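LbaCas13a H328A (C2c2) (Lachnospiraceae bacterium NK4A179, PDB 5WLH) binds and probably processes its CRISPR guide RNA and, as an RNA-targeting Cas13a nuclease, cleaves RNA under its direction. Local coordinates at residues 646-651 and 720-725; 856-859 and 864-867. One frame throughout, in Å; residues are numbered along the deposited sequence.

Following the chain from the N terminus, helix 635-645 ends and the loop 646-651 leads to helix 654-665; about seventy residues later helix 709-732 returns to this loop and contact 1 closes. Contact 2 is far more local: helix 843-861 ends and the chain turns back on it within five residues. The two are in series, neither nested nor crossed, with centres about 13 Å apart. Helix 709-732 joins them, since Phe724 CE1 packs on Val865 CG1 at 3.5 Å and Met723 CE lies 3.9 Å from Val865 CG2. Just beyond contact 2, Tyr869 and His871 form backbone hydrogen bonds with Phe651 and Met650, tying the two loops directly.

Contact 1 of 2, residues 646-651 and 720-725; sequences NNLPMF and LYYMFK. With nucleotides of chain B.
Asn646 and Tyr722 approach to 7.1 Å between CA atoms, and Leu648 and Leu720 to 7.4 Å, so the loop after helix 635-645 runs beside helix 709-732 without any backbone hydrogen bond between them. The loop begins with a Schellman motif: Asn647 ends the helix with a positive phi of 73°, a conformation asparagine tolerates better than most residues. This turn brings the flanking Asn646 and Leu648 to bear on the helix. The Asn646 amide lies flat over one face of the Tyr722 ring, the two planes only 2° apart and ND2 3.4 Å above the ring centre. It is an amide-on-ring stack, in which the N-H groups run along the face instead of pointing into it. ND2 also donates to Lys642 O in the preceding helical turn, which fixes the flip of the amide. Tyr722 holds CG anti to its backbone N (chi1 178°), carrying the ring out so that one face meets the asparagine amide. Leu648 divides its work: CD2 meets the ring edge, 4.3 Å from Tyr722 CD2, while CD1 packs on Met723 CE at 3.6 Å, where the flexible thioether bends at chi3 to follow the branched chain. Lys725 NZ donates to OP2 of A36 of chain B at 2.6 Å and to OP2 of U35 of chain B at 2.8 Å, a grip on successive phosphates typical of RNA-backbone binding, while Asn646 OD1 approaches base atom C5 of U37 of chain B. Beside this RNA site, Tyr722 and Met723 pack against the loop through the amide stack and Leu648.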
ATOM      1  N   ASN A 646     -30.124 -10.760  15.523  1.00 29.12           N
ATOM      2  CA  ASN A 646     -29.549  -9.708  16.345  1.00 28.05           C
ATOM      3  C   ASN A 646     -30.496  -9.272  17.458  1.00 30.75           C
ATOM      4  O   ASN A 646     -30.191  -8.308  18.169  1.00 32.61           O
ATOM      5  CB  ASN A 646     -29.155  -8.495  15.485  1.00 27.90           C
ATOM      6  CG  ASN A 646     -27.765  -8.641  14.869  1.00 26.84           C
ATOM      7  OD1 ASN A 646     -26.750  -8.420  15.532  1.00 29.17           O
ATOM      8  ND2 ASN A 646     -27.722  -9.044  13.608  1.00 27.22           N
ATOM      9  N   ASN A 647     -31.636  -9.958  17.601  1.00 32.75           N
ATOM     10  CA  ASN A 647     -32.589  -9.803  18.698  1.00 30.11           C
ATOM     11  C   ASN A 647     -33.405  -8.524  18.619  1.00 33.74           C
ATOM     12  O   ASN A 647     -33.965  -8.086  19.631  1.00 35.66           O
ATOM     13  CB  ASN A 647     -31.885  -9.888  20.058  1.00 32.09           C
ATOM     14  CG  ASN A 647     -31.225 -11.219  20.267  1.00 32.47           C
ATOM     15  OD1 ASN A 647     -31.862 -12.256  20.131  1.00 31.07           O
ATOM     16  ND2 ASN A 647     -29.929 -11.205  20.563  1.00 38.32           N
ATOM     17  N   LEU A 648     -33.510  -7.909  17.444  1.00 28.13           N
ATOM     18  CA  LEU A 648     -34.328  -6.706  17.334  1.00 30.66           C
ATOM     19  C   LEU A 648     -35.796  -6.965  17.659  1.00 28.68           C
ATOM     20  O   LEU A 648     -36.418  -6.092  18.288  1.00 32.67           O
ATOM     21  CB  LEU A 648     -34.183  -6.088  15.937  1.00 30.33           C
ATOM     22  CG  LEU A 648     -33.019  -5.114  15.729  1.00 35.08           C
ATOM     23  CD1 LEU A 648     -33.041  -3.996  16.761  1.00 30.46           C
ATOM     24  CD2 LEU A 648     -31.678  -5.835  15.723  1.00 38.96           C
ATOM     25  N   PRO A 649     -36.410  -8.088  17.271  1.00 31.33           N
ATOM     26  CA  PRO A 649     -37.804  -8.321  17.677  1.00 33.71           C
ATOM     27  C   PRO A 649     -37.963  -8.669  19.144  1.00 37.13           C
ATOM     28  O   PRO A 649     -39.098  -8.882  19.590  1.00 39.46           O
ATOM     29  CB  PRO A 649     -38.250  -9.482  16.780  1.00 33.49           C
ATOM     30  CG  PRO A 649     -37.018 -10.106  16.291  1.00 38.42           C
ATOM     31  CD  PRO A 649     -35.971  -9.058  16.251  1.00 34.34           C
ATOM     32  N   MET A 650     -36.870  -8.744  19.902  1.00 37.12           N
ATOM     33  CA  MET A 650     -36.963  -8.853  21.350  1.00 40.15           C
ATOM     34  C   MET A 650     -37.277  -7.514  21.998  1.00 40.54           C
ATOM     35  O   MET A 650     -37.720  -7.482  23.155  1.00 42.84           O
ATOM     36  CB  MET A 650     -35.653  -9.410  21.911  1.00 41.96           C
ATOM     37  CG  MET A 650     -35.623  -9.668  23.405  1.00 45.74           C
ATOM     38  SD  MET A 650     -34.103 -10.522  23.881  1.00 49.67           S
ATOM     39  CE  MET A 650     -34.204 -11.959  22.820  1.00 45.49           C
ATOM     40  N   PHE A 651     -37.073  -6.410  21.277  1.00 31.18           N
ATOM     41  CA  PHE A 651     -37.205  -5.083  21.864  1.00 31.84           C
ATOM     42  C   PHE A 651     -38.105  -4.141  21.082  1.00 32.48           C
ATOM     43  O   PHE A 651     -38.452  -3.079  21.609  1.00 32.87           O
ATOM     44  CB  PHE A 651     -35.816  -4.446  22.037  1.00 34.37           C
ATOM     45  CG  PHE A 651     -34.885  -5.284  22.873  1.00 37.54           C
ATOM     46  CD1 PHE A 651     -34.937  -5.218  24.257  1.00 37.69           C
ATOM     47  CD2 PHE A 651     -33.998  -6.169  22.284  1.00 36.74           C
ATOM     48  CE1 PHE A 651     -34.101  -6.005  25.042  1.00 37.99           C
ATOM     49  CE2 PHE A 651     -33.158  -6.955  23.061  1.00 34.08           C
ATOM     50  CZ  PHE A 651     -33.211  -6.870  24.445  1.00 39.18           C
ATOM     51  N   LEU A 720     -29.370  -2.737  19.161  1.00 24.76           N
ATOM     52  CA  LEU A 720     -29.421  -1.346  18.732  1.00 25.89           C
ATOM     53  C   LEU A 720     -28.203  -0.994  17.891  1.00 29.41           C
ATOM     54  O   LEU A 720     -28.313  -0.267  16.896  1.00 24.24           O
ATOM     55  CB  LEU A 720     -29.506  -0.435  19.953  1.00 29.60           C
ATOM     56  CG  LEU A 720     -29.967   1.000  19.708  1.00 33.65           C
ATOM     57  CD1 LEU A 720     -31.413   1.030  19.260  1.00 35.99           C
ATOM     58  CD2 LEU A 720     -29.772   1.836  20.961  1.00 35.74           C
ATOM     59  N   TYR A 721     -27.035  -1.511  18.276  1.00 25.27           N
ATOM     60  CA  TYR A 721     -25.812  -1.248  17.520  1.00 24.91           C
ATOM     61  C   TYR A 721     -25.930  -1.749  16.087  1.00 25.43           C
ATOM     62  O   TYR A 721     -25.540  -1.053  15.138  1.00 29.01           O
ATOM     63  CB  TYR A 721     -24.628  -1.921  18.212  1.00 23.98           C
ATOM     64  CG  TYR A 721     -23.305  -1.309  17.822  1.00 23.74           C
ATOM     65  CD1 TYR A 721     -23.006  -0.008  18.161  1.00 23.91           C
ATOM     66  CD2 TYR A 721     -22.364  -2.035  17.088  1.00 28.23           C
ATOM     67  CE1 TYR A 721     -21.792   0.558  17.825  1.00 28.47           C
ATOM     68  CE2 TYR A 721     -21.154  -1.479  16.748  1.00 24.52           C
ATOM     69  CZ  TYR A 721     -20.872  -0.183  17.108  1.00 26.20           C
ATOM     70  OH  TYR A 721     -19.669   0.390  16.770  1.00 26.15           O
ATOM     71  N   TYR A 722     -26.437  -2.968  15.919  1.00 25.15           N
ATOM     72  CA  TYR A 722     -26.610  -3.523  14.580  1.00 26.27           C
ATOM     73  C   TYR A 722     -27.653  -2.736  13.804  1.00 27.16           C
ATOM     74  O   TYR A 722     -27.429  -2.363  12.650  1.00 24.60           O
ATOM     75  CB  TYR A 722     -27.003  -5.002  14.640  1.00 26.51           C
ATOM     76  CG  TYR A 722     -27.238  -5.545  13.246  1.00 30.02           C
ATOM     77  CD1 TYR A 722     -26.167  -5.820  12.402  1.00 26.77           C
ATOM     78  CD2 TYR A 722     -28.522  -5.720  12.748  1.00 26.67           C
ATOM     79  CE1 TYR A 722     -26.368  -6.287  11.115  1.00 26.94           C
ATOM     80  CE2 TYR A 722     -28.737  -6.182  11.458  1.00 27.31           C
ATOM     81  CZ  TYR A 722     -27.649  -6.466  10.645  1.00 30.57           C
ATOM     82  OH  TYR A 722     -27.853  -6.924   9.366  1.00 26.78           O
ATOM     83  N   MET A 723     -28.804  -2.464  14.425  1.00 26.80           N
ATOM     84  CA  MET A 723     -29.843  -1.727  13.720  1.00 24.17           C
ATOM     85  C   MET A 723     -29.358  -0.345  13.302  1.00 25.00           C
ATOM     86  O   MET A 723     -29.563   0.066  12.160  1.00 27.33           O
ATOM     87  CB  MET A 723     -31.105  -1.613  14.579  1.00 28.48           C
ATOM     88  CG  MET A 723     -32.067  -0.609  14.000  1.00 28.77           C
ATOM     89  SD  MET A 723     -33.676  -0.685  14.812  1.00 37.21           S
ATOM     90  CE  MET A 723     -33.230  -0.435  16.506  1.00 29.94           C
ATOM     91  N   PHE A 724     -28.701   0.391  14.212  1.00 25.22           N
ATOM     92  CA  PHE A 724     -28.161   1.698  13.846  1.00 22.83           C
ATOM     93  C   PHE A 724     -27.157   1.578  12.708  1.00 24.14           C
ATOM     94  O   PHE A 724     -27.127   2.422  11.802  1.00 23.10           O
ATOM     95  CB  PHE A 724     -27.482   2.357  15.045  1.00 25.26           C
ATOM     96  CG  PHE A 724     -28.440   3.034  15.986  1.00 31.33           C
ATOM     97  CD1 PHE A 724     -29.810   2.853  15.849  1.00 35.66           C
ATOM     98  CD2 PHE A 724     -27.970   3.845  17.003  1.00 30.85           C
ATOM     99  CE1 PHE A 724     -30.701   3.477  16.721  1.00 34.81           C
ATOM    100  CE2 PHE A 724     -28.850   4.466  17.881  1.00 36.94           C
ATOM    101  CZ  PHE A 724     -30.216   4.282  17.732  1.00 35.73           C
ATOM    102  N   LYS A 725     -26.335   0.530  12.735  1.00 26.08           N
ATOM    103  CA  LYS A 725     -25.351   0.350  11.673  1.00 25.84           C
ATOM    104  C   LYS A 725     -26.046   0.204  10.325  1.00 25.31           C
ATOM    105  O   LYS A 725     -25.678   0.865   9.345  1.00 24.38           O
ATOM    106  CB  LYS A 725     -24.474  -0.872  11.966  1.00 24.72           C
ATOM    107  CG  LYS A 725     -23.283  -1.007  10.986  1.00 24.80           C
ATOM    108  CD  LYS A 725     -23.588  -1.996   9.846  1.00 22.79           C
ATOM    109  CE  LYS A 725     -23.585  -3.437  10.342  1.00 24.32           C
ATOM    110  NZ  LYS A 725     -23.876  -4.405   9.228  1.00 22.14           N
TER
ATOM    111  P     U B  37     -19.634  -9.437  16.031  1.00 45.23           P
ATOM    112  OP1   U B  37     -18.548  -8.527  15.558  1.00 52.19           O
ATOM    113  OP2   U B  37     -19.389 -10.489  17.060  1.00 38.55           O
ATOM    114  O5'   U B  37     -20.764  -8.467  16.593  1.00 52.45           O
ATOM    115  C5'   U B  37     -22.065  -8.938  16.869  1.00 46.54           C
ATOM    116  C4'   U B  37     -22.457  -8.924  18.333  1.00 41.41           C
ATOM    117  O4'   U B  37     -23.862  -9.246  18.322  1.00 37.42           O
ATOM    118  C3'   U B  37     -21.826 -10.022  19.179  1.00 40.60           C
ATOM    119  O3'   U B  37     -22.130  -9.778  20.568  1.00 42.74           O
ATOM    120  C2'   U B  37     -22.625 -11.225  18.704  1.00 42.78           C
ATOM    121  O2'   U B  37     -22.564 -12.365  19.535  1.00 46.49           O
ATOM    122  C1'   U B  37     -24.036 -10.625  18.616  1.00 41.28           C
ATOM    123  N1    U B  37     -24.832 -11.182  17.517  1.00 45.20           N
ATOM    124  C2    U B  37     -26.079 -11.690  17.812  1.00 45.83           C
ATOM    125  O2    U B  37     -26.530 -11.692  18.946  1.00 48.63           O
ATOM    126  N3    U B  37     -26.759 -12.180  16.721  1.00 41.61           N
ATOM    127  C4    U B  37     -26.313 -12.210  15.411  1.00 42.91           C
ATOM    128  O4    U B  37     -27.025 -12.686  14.529  1.00 44.78           O
ATOM    129  C5    U B  37     -25.019 -11.654  15.191  1.00 39.73           C
ATOM    130  C6    U B  37     -24.343 -11.173  16.229  1.00 41.82           C
ATOM    131  P     A B  36     -22.397  -7.766   9.958  1.00 27.22           P
ATOM    132  OP1   A B  36     -23.730  -8.399  10.077  1.00 29.51           O
ATOM    133  OP2   A B  36     -22.265  -6.299   9.848  1.00 30.02           O
ATOM    134  O5'   A B  36     -21.483  -8.207  11.171  1.00 30.66           O
ATOM    135  C5'   A B  36     -21.822  -7.833  12.495  1.00 33.38           C
ATOM    136  C4'   A B  36     -21.695  -9.005  13.430  1.00 32.28           C
ATOM    137  O4'   A B  36     -22.609 -10.062  13.032  1.00 34.17           O
ATOM    138  C3'   A B  36     -20.327  -9.650  13.485  1.00 36.36           C
ATOM    139  O3'   A B  36     -20.244 -10.249  14.778  1.00 41.75           O
ATOM    140  C2'   A B  36     -20.450 -10.741  12.417  1.00 34.23           C
ATOM    141  O2'   A B  36     -19.499 -11.775  12.510  1.00 34.76           O
ATOM    142  C1'   A B  36     -21.871 -11.229  12.684  1.00 33.07           C
ATOM    143  N9    A B  36     -22.583 -11.834  11.564  1.00 33.56           N
ATOM    144  C8    A B  36     -22.618 -11.468  10.240  1.00 29.14           C
ATOM    145  N7    A B  36     -23.446 -12.197   9.528  1.00 33.32           N
ATOM    146  C5    A B  36     -24.012 -13.073  10.451  1.00 39.16           C
ATOM    147  C6    A B  36     -24.971 -14.100  10.337  1.00 39.93           C
ATOM    148  N6    A B  36     -25.555 -14.437   9.181  1.00 39.89           N
ATOM    149  N1    A B  36     -25.308 -14.778  11.460  1.00 40.02           N
ATOM    150  C2    A B  36     -24.728 -14.444  12.616  1.00 39.64           C
ATOM    151  N3    A B  36     -23.821 -13.496  12.846  1.00 42.65           N
ATOM    152  C4    A B  36     -23.503 -12.845  11.709  1.00 37.40           C
ATOM    153  P     U B  35     -20.732  -3.994   6.849  1.00 26.88           P
ATOM    154  OP1   U B  35     -20.230  -3.425   5.578  1.00 27.89           O
ATOM    155  OP2   U B  35     -22.199  -3.872   7.032  1.00 29.32           O
ATOM    156  O5'   U B  35     -20.320  -5.514   6.996  1.00 23.09           O
ATOM    157  C5'   U B  35     -21.021  -6.537   6.325  1.00 22.91           C
ATOM    158  C4'   U B  35     -20.476  -7.869   6.750  1.00 24.40           C
ATOM    159  O4'   U B  35     -19.086  -7.969   6.362  1.00 25.77           O
ATOM    160  C3'   U B  35     -20.452  -8.085   8.250  1.00 23.58           C
ATOM    161  O3'   U B  35     -21.714  -8.503   8.716  1.00 26.39           O
ATOM    162  C2'   U B  35     -19.357  -9.127   8.426  1.00 24.15           C
ATOM    163  O2'   U B  35     -19.862 -10.430   8.199  1.00 26.17           O
ATOM    164  C1'   U B  35     -18.383  -8.758   7.293  1.00 25.19           C
ATOM    165  N1    U B  35     -17.238  -7.975   7.804  1.00 24.76           N
ATOM    166  C2    U B  35     -16.206  -8.707   8.346  1.00 27.72           C
ATOM    167  O2    U B  35     -16.201  -9.924   8.378  1.00 28.28           O
ATOM    168  N3    U B  35     -15.168  -7.965   8.828  1.00 28.35           N
ATOM    169  C4    U B  35     -15.073  -6.590   8.849  1.00 29.69           C
ATOM    170  O4    U B  35     -14.065  -6.086   9.348  1.00 26.59           O
ATOM    171  C5    U B  35     -16.184  -5.897   8.281  1.00 25.20           C
ATOM    172  C6    U B  35     -17.211  -6.597   7.784  1.00 23.61           C
TER

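Contact 2 of 2, residues 856-859 and 864-867; sequences EFIK and FVLK
Ile858 and Val865 meet through branches set by their first torsions: chi1 of -66° in Ile858 turns CG2 anti to the backbone N, and chi1 of 166° in Val865 does the same for CG1. Ile858 CG2 and Val865 CG1 touch at 4.1 Å, the side chains crossing at about a right angle. Beta-branched residues suit the place, because each offers a methyl close to its own backbone. One residue further along, Leu866 CD1 rests on the alkyl chain of Lys859, 4.2 Å from CG. The lysine is amphipathic in use: its CB points away from the loop and its aliphatic part receives the leucine, while the bend at chi3 leads NZ to the carbonyl O of Asn696. No hydrogen bond spans the two segments. Lys867 N bonds to Phe864 O at 3.1 Å, closing a tight turn within 864-867, and the hydroxyl of Tyr652 anchors Val865 O to the loop after helix 635-645. The apolar pairs pack this turn against the end of helix 843-861, with the nearest atom about 15 Å from the bound RNA. Helix 709-732 lies alongside, with Ile727 against Ile858, and the loop carrying Leu697 packs on both Lys859 and Leu866.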
ATOM      1  N   GLU A 856     -30.239  12.883  15.266  1.00 33.18           N
ATOM      2  CA  GLU A 856     -31.416  13.653  14.875  1.00 37.91           C
ATOM      3  C   GLU A 856     -32.229  12.917  13.815  1.00 37.82           C
ATOM      4  O   GLU A 856     -33.468  12.947  13.842  1.00 32.58           O
ATOM      5  CB  GLU A 856     -30.996  15.042  14.387  1.00 45.34           C
ATOM      6  CG  GLU A 856     -32.121  15.854  13.767  1.00 59.15           C
ATOM      7  CD  GLU A 856     -31.719  17.286  13.465  1.00 71.16           C
ATOM      8  OE1 GLU A 856     -32.175  18.192  14.196  1.00 75.17           O
ATOM      9  OE2 GLU A 856     -30.953  17.506  12.500  1.00 75.83           O
ATOM     10  N   PHE A 857     -31.546  12.249  12.874  1.00 30.92           N
ATOM     11  CA  PHE A 857     -32.222  11.435  11.868  1.00 30.60           C
ATOM     12  C   PHE A 857     -33.072  10.347  12.512  1.00 29.83           C
ATOM     13  O   PHE A 857     -34.199  10.077  12.069  1.00 33.51           O
ATOM     14  CB  PHE A 857     -31.169  10.811  10.938  1.00 26.54           C
ATOM     15  CG  PHE A 857     -31.734   9.900   9.882  1.00 27.81           C
ATOM     16  CD1 PHE A 857     -32.399  10.419   8.780  1.00 30.94           C
ATOM     17  CD2 PHE A 857     -31.566   8.528   9.970  1.00 30.79           C
ATOM     18  CE1 PHE A 857     -32.893   9.594   7.801  1.00 28.47           C
ATOM     19  CE2 PHE A 857     -32.066   7.691   8.985  1.00 28.18           C
ATOM     20  CZ  PHE A 857     -32.736   8.232   7.899  1.00 25.37           C
ATOM     21  N   ILE A 858     -32.528   9.685  13.532  1.00 27.44           N
ATOM     22  CA  ILE A 858     -33.268   8.648  14.247  1.00 28.34           C
ATOM     23  C   ILE A 858     -34.512   9.248  14.901  1.00 30.09           C
ATOM     24  O   ILE A 858     -35.629   8.737  14.749  1.00 31.61           O
ATOM     25  CB  ILE A 858     -32.353   7.970  15.284  1.00 31.79           C
ATOM     26  CG1 ILE A 858     -31.233   7.196  14.580  1.00 30.76           C
ATOM     27  CG2 ILE A 858     -33.147   7.048  16.190  1.00 33.53           C
ATOM     28  CD1 ILE A 858     -31.711   5.978  13.835  1.00 31.30           C
ATOM     29  N   LYS A 859     -34.330  10.353  15.628  1.00 32.90           N
ATOM     30  CA  LYS A 859     -35.452  11.009  16.298  1.00 38.16           C
ATOM     31  C   LYS A 859     -36.524  11.447  15.306  1.00 41.33           C
ATOM     32  O   LYS A 859     -37.722  11.371  15.608  1.00 42.27           O
ATOM     33  CB  LYS A 859     -34.943  12.210  17.104  1.00 37.27           C
ATOM     34  CG  LYS A 859     -34.369  11.838  18.470  1.00 44.63           C
ATOM     35  CD  LYS A 859     -33.673  13.022  19.152  1.00 49.67           C
ATOM     36  CE  LYS A 859     -32.254  13.219  18.619  1.00 54.56           C
ATOM     37  NZ  LYS A 859     -31.362  14.005  19.525  1.00 53.37           N
ATOM     38  N   PHE A 864     -39.738   5.186  16.888  1.00 36.49           N
ATOM     39  CA  PHE A 864     -40.060   3.988  17.655  1.00 34.00           C
ATOM     40  C   PHE A 864     -38.828   3.405  18.323  1.00 34.54           C
ATOM     41  O   PHE A 864     -38.953   2.713  19.341  1.00 32.04           O
ATOM     42  CB  PHE A 864     -40.756   2.941  16.775  1.00 34.71           C
ATOM     43  CG  PHE A 864     -39.847   2.218  15.809  1.00 36.70           C
ATOM     44  CD1 PHE A 864     -39.084   1.129  16.222  1.00 36.40           C
ATOM     45  CD2 PHE A 864     -39.807   2.590  14.474  1.00 40.63           C
ATOM     46  CE1 PHE A 864     -38.260   0.452  15.324  1.00 38.40           C
ATOM     47  CE2 PHE A 864     -38.992   1.914  13.575  1.00 38.97           C
ATOM     48  CZ  PHE A 864     -38.221   0.847  14.006  1.00 38.82           C
ATOM     49  N   VAL A 865     -37.640   3.704  17.788  1.00 33.43           N
ATOM     50  CA  VAL A 865     -36.392   3.245  18.383  1.00 34.92           C
ATOM     51  C   VAL A 865     -36.254   3.738  19.818  1.00 34.15           C
ATOM     52  O   VAL A 865     -35.710   3.030  20.670  1.00 35.21           O
ATOM     53  CB  VAL A 865     -35.205   3.700  17.501  1.00 36.37           C
ATOM     54  CG1 VAL A 865     -33.891   3.557  18.234  1.00 42.10           C
ATOM     55  CG2 VAL A 865     -35.200   2.937  16.185  1.00 38.94           C
ATOM     56  N   LEU A 866     -36.759   4.939  20.119  1.00 39.59           N
ATOM     57  CA  LEU A 866     -36.605   5.493  21.460  1.00 39.64           C
ATOM     58  C   LEU A 866     -37.420   4.758  22.514  1.00 41.41           C
ATOM     59  O   LEU A 866     -37.188   4.982  23.705  1.00 40.86           O
ATOM     60  CB  LEU A 866     -36.990   6.973  21.482  1.00 43.39           C
ATOM     61  CG  LEU A 866     -36.383   7.874  20.403  1.00 45.37           C
ATOM     62  CD1 LEU A 866     -36.938   9.282  20.518  1.00 45.42           C
ATOM     63  CD2 LEU A 866     -34.870   7.893  20.490  1.00 46.32           C
ATOM     64  N   LYS A 867     -38.346   3.881  22.129  1.00 40.98           N
ATOM     65  CA  LYS A 867     -39.239   3.218  23.080  1.00 40.56           C
ATOM     66  C   LYS A 867     -39.134   1.699  22.989  1.00 37.04           C
ATOM     67  O   LYS A 867     -40.100   1.017  22.615  1.00 37.62           O
ATOM     68  CB  LYS A 867     -40.676   3.679  22.854  1.00 44.15           C
ATOM     69  CG  LYS A 867     -40.872   5.164  23.125  1.00 48.11           C
ATOM     70  CD  LYS A 867     -40.844   5.453  24.618  1.00 55.63           C
ATOM     71  CE  LYS A 867     -40.345   6.861  24.911  1.00 61.57           C
ATOM     72  NZ  LYS A 867     -38.864   6.900  25.100  1.00 63.89           N
TER